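Local structure of N-acetylglucosamine-specific lectin (Saxidomus purpuratus, 6A7T) at residues 61-66 and 149-154; 85-90 and 133-138. The protein binds N-acetylglucosamine as a bivalve C-type lectin whose sugar recognition does not depend on calcium. All blocks are in the same frame, centred on the assembly; numbering follows the deposited sequence.

Contact 1. Residues 61-66 and 149-154; sequences ALVTVE and PSICET. With CA (calcium ion), chain C.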
loop_
_atom_site.group_PDB
_atom_site.type_symbol
_atom_site.label_atom_id
_atom_site.label_comp_id
_atom_site.label_asym_id
_atom_site.label_seq_id
_atom_site.Cartn_x
_atom_site.Cartn_y
_atom_site.Cartn_z
ATOM N N ALA A 61 2.945 -7.592 13.250
ATOM C CA ALA A 61 1.816 -8.184 13.974
ATOM C C ALA A 61 1.101 -9.133 13.040
ATOM O O ALA A 61 1.227 -9.011 11.850
ATOM C CB ALA A 61 0.874 -7.100 14.439
ATOM N N LEU A 62 0.356 -10.095 13.604
ATOM C CA LEU A 62 -0.468 -10.931 12.734
ATOM C C LEU A 62 -1.371 -10.015 11.878
ATOM O O LEU A 62 -1.891 -8.986 12.346
ATOM C CB LEU A 62 -1.293 -11.899 13.592
ATOM C CG LEU A 62 -0.585 -13.110 14.164
ATOM C CD1 LEU A 62 -1.440 -13.754 15.243
ATOM C CD2 LEU A 62 -0.234 -14.081 13.061
ATOM N N VAL A 63 -1.523 -10.388 10.590
ATOM C CA VAL A 63 -2.206 -9.601 9.602
ATOM C C VAL A 63 -3.644 -9.283 10.006
ATOM O O VAL A 63 -4.332 -10.113 10.520
ATOM C CB VAL A 63 -2.166 -10.297 8.232
ATOM C CG1 VAL A 63 -2.949 -11.594 8.232
ATOM C CG2 VAL A 63 -2.608 -9.349 7.129
ATOM N N THR A 64 -4.057 -8.045 9.757
ATOM C CA THR A 64 -5.454 -7.622 9.930
ATOM C C THR A 64 -5.962 -7.235 8.537
ATOM O O THR A 64 -5.204 -6.742 7.763
ATOM C CB THR A 64 -5.524 -6.481 10.937
ATOM O OG1 THR A 64 -4.744 -5.428 10.392
ATOM C CG2 THR A 64 -4.984 -6.928 12.271
ATOM N N VAL A 65 -7.222 -7.611 8.229
ATOM C CA VAL A 65 -7.720 -7.582 6.828
ATOM C C VAL A 65 -8.906 -6.620 6.755
ATOM O O VAL A 65 -10.038 -7.018 7.037
ATOM C CB VAL A 65 -8.073 -8.979 6.307
ATOM C CG1 VAL A 65 -8.391 -8.930 4.804
ATOM C CG2 VAL A 65 -6.964 -9.987 6.600
ATOM N N GLU A 66 -8.554 -5.387 6.454
ATOM C CA GLU A 66 -9.483 -4.242 6.510
ATOM C C GLU A 66 -10.318 -4.110 5.237
ATOM O O GLU A 66 -11.372 -3.439 5.291
ATOM C CB GLU A 66 -8.707 -2.953 6.712
ATOM C CG GLU A 66 -8.204 -2.813 8.151
ATOM C CD GLU A 66 -6.832 -3.418 8.449
ATOM O OE1 GLU A 66 -6.073 -3.776 7.496
ATOM O OE2 GLU A 66 -6.545 -3.551 9.653
ATOM N N PRO A 149 1.084 -22.322 10.080
ATOM C CA PRO A 149 1.840 -21.176 9.556
ATOM C C PRO A 149 1.002 -19.932 9.890
ATOM O O PRO A 149 -0.146 -20.032 10.303
ATOM C CB PRO A 149 1.959 -21.503 8.046
ATOM C CG PRO A 149 0.668 -22.188 7.760
ATOM C CD PRO A 149 0.383 -23.034 8.991
ATOM N N SER A 150 1.558 -18.774 9.597
ATOM C CA SER A 150 0.891 -17.502 9.978
ATOM C C SER A 150 1.332 -16.416 9.011
ATOM O O SER A 150 2.263 -16.628 8.231
ATOM C CB SER A 150 1.196 -17.136 11.404
ATOM O OG SER A 150 2.582 -16.905 11.653
ATOM N N ILE A 151 0.616 -15.308 9.067
ATOM C CA ILE A 151 0.878 -14.147 8.179
ATOM C C ILE A 151 1.111 -12.907 9.045
ATOM O O ILE A 151 0.238 -12.525 9.815
ATOM C CB ILE A 151 -0.260 -13.917 7.172
ATOM C CG1 ILE A 151 -0.556 -15.189 6.378
ATOM C CG2 ILE A 151 0.082 -12.770 6.243
ATOM C CD1 ILE A 151 -1.889 -15.237 5.688
ATOM N N CYS A 152 2.306 -12.317 8.920
ATOM C CA CYS A 152 2.651 -11.095 9.662
ATOM C C CYS A 152 2.526 -9.890 8.709
ATOM O O CYS A 152 2.739 -10.045 7.507
ATOM C CB CYS A 152 4.064 -11.052 10.204
ATOM S SG CYS A 152 4.510 -12.463 11.238
ATOM N N GLU A 153 2.075 -8.756 9.246
ATOM C CA GLU A 153 1.939 -7.504 8.496
ATOM C C GLU A 153 2.722 -6.415 9.245
ATOM O O GLU A 153 2.570 -6.293 10.429
ATOM C CB GLU A 153 0.466 -7.168 8.334
ATOM C CG GLU A 153 0.191 -5.889 7.542
ATOM C CD GLU A 153 -1.268 -5.455 7.439
ATOM O OE1 GLU A 153 -2.150 -5.973 8.199
ATOM O OE2 GLU A 153 -1.516 -4.556 6.629
ATOM N N THR A 154 3.503 -5.602 8.521
ATOM C CA THR A 154 4.121 -4.410 9.122
ATOM C C THR A 154 3.829 -3.203 8.230
ATOM O O THR A 154 3.744 -3.332 6.990
ATOM C CB THR A 154 5.635 -4.577 9.315
ATOM O OG1 THR A 154 6.135 -3.426 9.995
ATOM C CG2 THR A 154 6.365 -4.805 8.015
HETATM CA CA CA C . -4.054 -4.798 6.982
HETATM O O HOH W 1 -3.914 -2.750 5.599
HETATM O O HOH W 2 -3.420 -3.146 8.730
#

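Contact 2. Residues 85-90 and 133-138; sequences HYYWIG and IVWQWN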
loop_
_atom_site.group_PDB
_atom_site.type_symbol
_atom_site.label_atom_id
_atom_site.label_comp_id
_atom_site.label_asym_id
_atom_site.label_seq_id
_atom_site.Cartn_x
_atom_site.Cartn_y
_atom_site.Cartn_z
ATOM N N HIS A 85 -3.157 -25.778 4.543
ATOM C CA HIS A 85 -4.579 -25.575 4.296
ATOM C C HIS A 85 -5.170 -24.484 5.203
ATOM O O HIS A 85 -6.324 -24.173 5.092
ATOM C CB HIS A 85 -5.363 -26.907 4.479
ATOM C CG HIS A 85 -4.727 -28.052 3.747
ATOM N ND1 HIS A 85 -4.430 -27.989 2.384
ATOM C CD2 HIS A 85 -4.307 -29.271 4.170
ATOM C CE1 HIS A 85 -3.839 -29.106 2.007
ATOM N NE2 HIS A 85 -3.773 -29.928 3.074
ATOM N N TYR A 86 -4.370 -23.949 6.136
ATOM C CA TYR A 86 -4.822 -22.813 6.947
ATOM C C TYR A 86 -3.599 -22.013 7.392
ATOM O O TYR A 86 -2.513 -22.548 7.483
ATOM C CB TYR A 86 -5.621 -23.251 8.181
ATOM C CG TYR A 86 -4.859 -23.988 9.255
ATOM C CD1 TYR A 86 -4.596 -25.348 9.193
ATOM C CD2 TYR A 86 -4.450 -23.322 10.394
ATOM C CE1 TYR A 86 -3.893 -26.002 10.199
ATOM C CE2 TYR A 86 -3.762 -23.965 11.406
ATOM C CZ TYR A 86 -3.477 -25.310 11.318
ATOM O OH TYR A 86 -2.781 -25.870 12.365
ATOM N N TYR A 87 -3.829 -20.713 7.607
ATOM C CA TYR A 87 -2.825 -19.777 8.124
ATOM C C TYR A 87 -3.479 -18.959 9.234
ATOM O O TYR A 87 -4.512 -18.391 9.002
ATOM C CB TYR A 87 -2.341 -18.819 7.034
ATOM C CG TYR A 87 -1.467 -19.411 5.964
ATOM C CD1 TYR A 87 -2.016 -20.162 4.947
ATOM C CD2 TYR A 87 -0.106 -19.173 5.937
ATOM C CE1 TYR A 87 -1.233 -20.676 3.921
ATOM C CE2 TYR A 87 0.695 -19.687 4.925
ATOM C CZ TYR A 87 0.126 -20.446 3.913
ATOM O OH TYR A 87 0.896 -21.010 2.914
ATOM N N TRP A 88 -2.775 -18.798 10.356
ATOM C CA TRP A 88 -3.267 -17.879 11.410
ATOM C C TRP A 88 -3.211 -16.422 10.969
ATOM O O TRP A 88 -2.202 -15.996 10.348
ATOM C CB TRP A 88 -2.442 -18.042 12.696
ATOM C CG TRP A 88 -2.596 -19.389 13.337
ATOM C CD1 TRP A 88 -1.588 -20.226 13.658
ATOM C CD2 TRP A 88 -3.814 -20.085 13.679
ATOM N NE1 TRP A 88 -2.067 -21.365 14.247
ATOM C CE2 TRP A 88 -3.419 -21.317 14.241
ATOM C CE3 TRP A 88 -5.175 -19.776 13.589
ATOM C CZ2 TRP A 88 -4.334 -22.247 14.742
ATOM C CZ3 TRP A 88 -6.083 -20.701 14.073
ATOM C CH2 TRP A 88 -5.653 -21.913 14.621
ATOM N N ILE A 89 -4.223 -15.647 11.386
ATOM C CA ILE A 89 -4.288 -14.208 11.139
ATOM C C ILE A 89 -4.661 -13.488 12.443
ATOM O O ILE A 89 -4.950 -14.110 13.427
ATOM C CB ILE A 89 -5.238 -13.846 9.993
ATOM C CG1 ILE A 89 -6.699 -14.209 10.298
ATOM C CG2 ILE A 89 -4.761 -14.499 8.716
ATOM C CD1 ILE A 89 -7.696 -13.744 9.238
ATOM N N GLY A 90 -4.566 -12.190 12.391
ATOM C CA GLY A 90 -4.622 -11.300 13.561
ATOM C C GLY A 90 -6.046 -10.944 13.949
ATOM O O GLY A 90 -6.337 -9.765 14.171
ATOM N N ILE A 133 -15.295 -23.773 2.669
ATOM C CA ILE A 133 -14.490 -22.594 3.000
ATOM C C ILE A 133 -13.287 -22.589 2.032
ATOM O O ILE A 133 -12.410 -23.455 2.125
ATOM C CB ILE A 133 -14.103 -22.644 4.491
ATOM C CG1 ILE A 133 -15.357 -22.649 5.372
ATOM C CG2 ILE A 133 -13.144 -21.542 4.877
ATOM C CD1 ILE A 133 -15.113 -22.870 6.853
ATOM N N VAL A 134 -13.289 -21.637 1.098
ATOM C CA VAL A 134 -12.295 -21.573 0.016
ATOM C C VAL A 134 -11.375 -20.367 0.239
ATOM O O VAL A 134 -11.601 -19.304 -0.345
ATOM C CB VAL A 134 -12.997 -21.513 -1.352
ATOM C CG1 VAL A 134 -12.019 -21.604 -2.508
ATOM C CG2 VAL A 134 -14.037 -22.599 -1.443
ATOM N N TRP A 135 -10.339 -20.550 1.077
ATOM C CA TRP A 135 -9.454 -19.468 1.437
ATOM C C TRP A 135 -10.261 -18.276 1.974
ATOM O O TRP A 135 -10.216 -17.175 1.492
ATOM C CB TRP A 135 -8.484 -19.116 0.301
ATOM C CG TRP A 135 -7.454 -20.175 0.065
ATOM C CD1 TRP A 135 -7.228 -20.824 -1.120
ATOM C CD2 TRP A 135 -6.556 -20.761 1.019
ATOM N NE1 TRP A 135 -6.209 -21.718 -0.972
ATOM C CE2 TRP A 135 -5.791 -21.727 0.326
ATOM C CE3 TRP A 135 -6.290 -20.551 2.382
ATOM C CZ2 TRP A 135 -4.770 -22.446 0.937
ATOM C CZ3 TRP A 135 -5.308 -21.295 2.993
ATOM C CH2 TRP A 135 -4.589 -22.267 2.289
ATOM N N GLN A 136 -11.034 -18.573 3.028
ATOM C CA GLN A 136 -11.856 -17.598 3.741
ATOM C C GLN A 136 -11.615 -17.828 5.235
ATOM O O GLN A 136 -11.026 -18.854 5.655
ATOM C CB GLN A 136 -13.327 -17.777 3.348
ATOM C CG GLN A 136 -13.628 -17.354 1.924
ATOM C CD GLN A 136 -14.990 -17.860 1.506
ATOM O OE1 GLN A 136 -15.288 -19.053 1.541
ATOM N NE2 GLN A 136 -15.836 -16.920 1.188
ATOM N N TRP A 137 -12.165 -16.951 6.056
ATOM C CA TRP A 137 -11.852 -17.035 7.493
ATOM C C TRP A 137 -12.669 -18.120 8.208
ATOM O O TRP A 137 -13.831 -18.348 7.863
ATOM C CB TRP A 137 -12.027 -15.683 8.190
ATOM C CG TRP A 137 -11.462 -14.500 7.512
ATOM C CD1 TRP A 137 -10.347 -14.433 6.731
ATOM C CD2 TRP A 137 -11.947 -13.165 7.640
ATOM N NE1 TRP A 137 -10.161 -13.169 6.310
ATOM C CE2 TRP A 137 -11.132 -12.358 6.847
ATOM C CE3 TRP A 137 -13.037 -12.579 8.297
ATOM C CZ2 TRP A 137 -11.322 -10.997 6.701
ATOM C CZ3 TRP A 137 -13.257 -11.236 8.104
ATOM C CH2 TRP A 137 -12.395 -10.441 7.380
ATOM N N ASN A 138 -12.041 -18.831 9.167
ATOM C CA ASN A 138 -12.662 -19.814 10.042
ATOM C C ASN A 138 -12.223 -19.508 11.485
ATOM O O ASN A 138 -11.133 -18.916 11.699
ATOM C CB ASN A 138 -12.210 -21.242 9.762
ATOM C CG ASN A 138 -12.981 -22.257 10.553
ATOM O OD1 ASN A 138 -14.177 -22.088 10.682
ATOM N ND2 ASN A 138 -12.306 -23.270 11.089
#

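Contact 1. Residues 61-66 and 149-154
Ala-61 and Glu-153 face each other as an antiparallel hydrogen-bonded pair: Ala-61 N gives to Glu-153 O at 3.1 Å, and Glu-153 N returns to Ala-61 O at 2.8 Å. Leu-62 follows in a non-hydrogen-bonded pair with Cys-152; its CD2 reaches back to touch Ser-150 CB at 3.8 Å. The pairing closes at Val-63, whose N donates to Ile-151 O (2.9 Å). Here Val-63 CG1 lies alongside Ile-151, while CG2 crosses the stem of Glu-153.

Past this point the chain swings away from the strand, and the glutamate side chain bridges the gap. It is extended, with CG anti to the backbone N (chi1 -179°). Thr-64 N donates a hydrogen bond to Glu-153 OE1 (3.2 Å), nearly along its C-O axis, and both carboxylate oxygens bind the calcium ion, OE1 at 2.5 Å. Thr-64 O and Glu-66 OE1 join as ligands, with two waters and Glu-70 completing the site. Thr-64 OG1 donates to Glu-66 OE2 (2.7 Å), steadying that carboxylate; Ser-37 hydrogen-bonds Glu-153 OE2. This is a calcium site of a C-type lectin domain, built where an edge strand hands over to a loop.

Strand 61-62 forms the sheet edge beside 148-154, with 37-43 beyond. Leu-62 packs on helix 48-57, to which Cys-152 is tied through its disulfide with Cys-55, and Val-63 meets Ile-89 of strand 86-94.

Contact 2. Residues 85-90 and 133-138
Ile-89 CD1 sits over one face of the Trp-137 indole, 4.0 Å from the centroid of its five-membered ring and 24° off the normal, a CH-pi contact. The nearest ring atom is Trp-137 CD1, at 3.7 Å from Ile-89 CD1. CG1 of Ile-89 stands between its own N and carbonyl carbon (chi1 64°), and from there the extended end of the chain reaches the ring, the two side chains crossing at about a right angle. Trp-113, Trp-102 and Tyr-127 meet the Trp-137 indole edge-to-face, and Val-63 touches Ile-89.

Trp-135 makes the second meeting of this buried, packed part. Its CZ3 comes to the edge of the Tyr-87 ring, near that ring's plane, 4.0 Å from Tyr-87 CD1. The same end of the indole approaches the backbone of His-85, CZ3 lying 3.7 Å from His-85 O. Ile-78 of helix 68-78 packs against both Tyr-87 and Trp-135. The looser side is at His-85, an exposed residue whose CB points away from 133-138.

Trp-135 and Gln-136 together face Leu-128 in a G1 beta bulge, with Trp-135 in the left-handed region. Strand 124-130 lies between the two segments, so their backbones do not pair, and no hydrogen bond passes between them. Asn-138, next in the chain after Trp-137, hydrogen-bonds Arg-117 through OD1; both bind N-acetylglucosamine, so the packing lies close to that site. Across the contact itself the segments meet by van der Waals packing and one CH-pi contact, most of it apolar.

Both contacts are largely buried, but contact 1 lies nearer the centre of the chain, and contact 2 runs out to the exposed His-85. Contact 1 joins neighbouring strands through backbone bonds and metal coordination; contact 2 reaches across an intervening strand of the other sheet mainly with side chains. Strand 86-94 brings them together: Gly-90 N probably bonds Val-63 O at 2.8 Å, Trp-88 N probably bonds Pro-149 O at 2.9 Å, and Leu-62 packs against Gly-90. Charged and polar groups gather at the calcium site of 61-66 and 149-154, whereas 85-90 and 133-138 meet chiefly through rings and an isoleucine beside the sugar-binding residues.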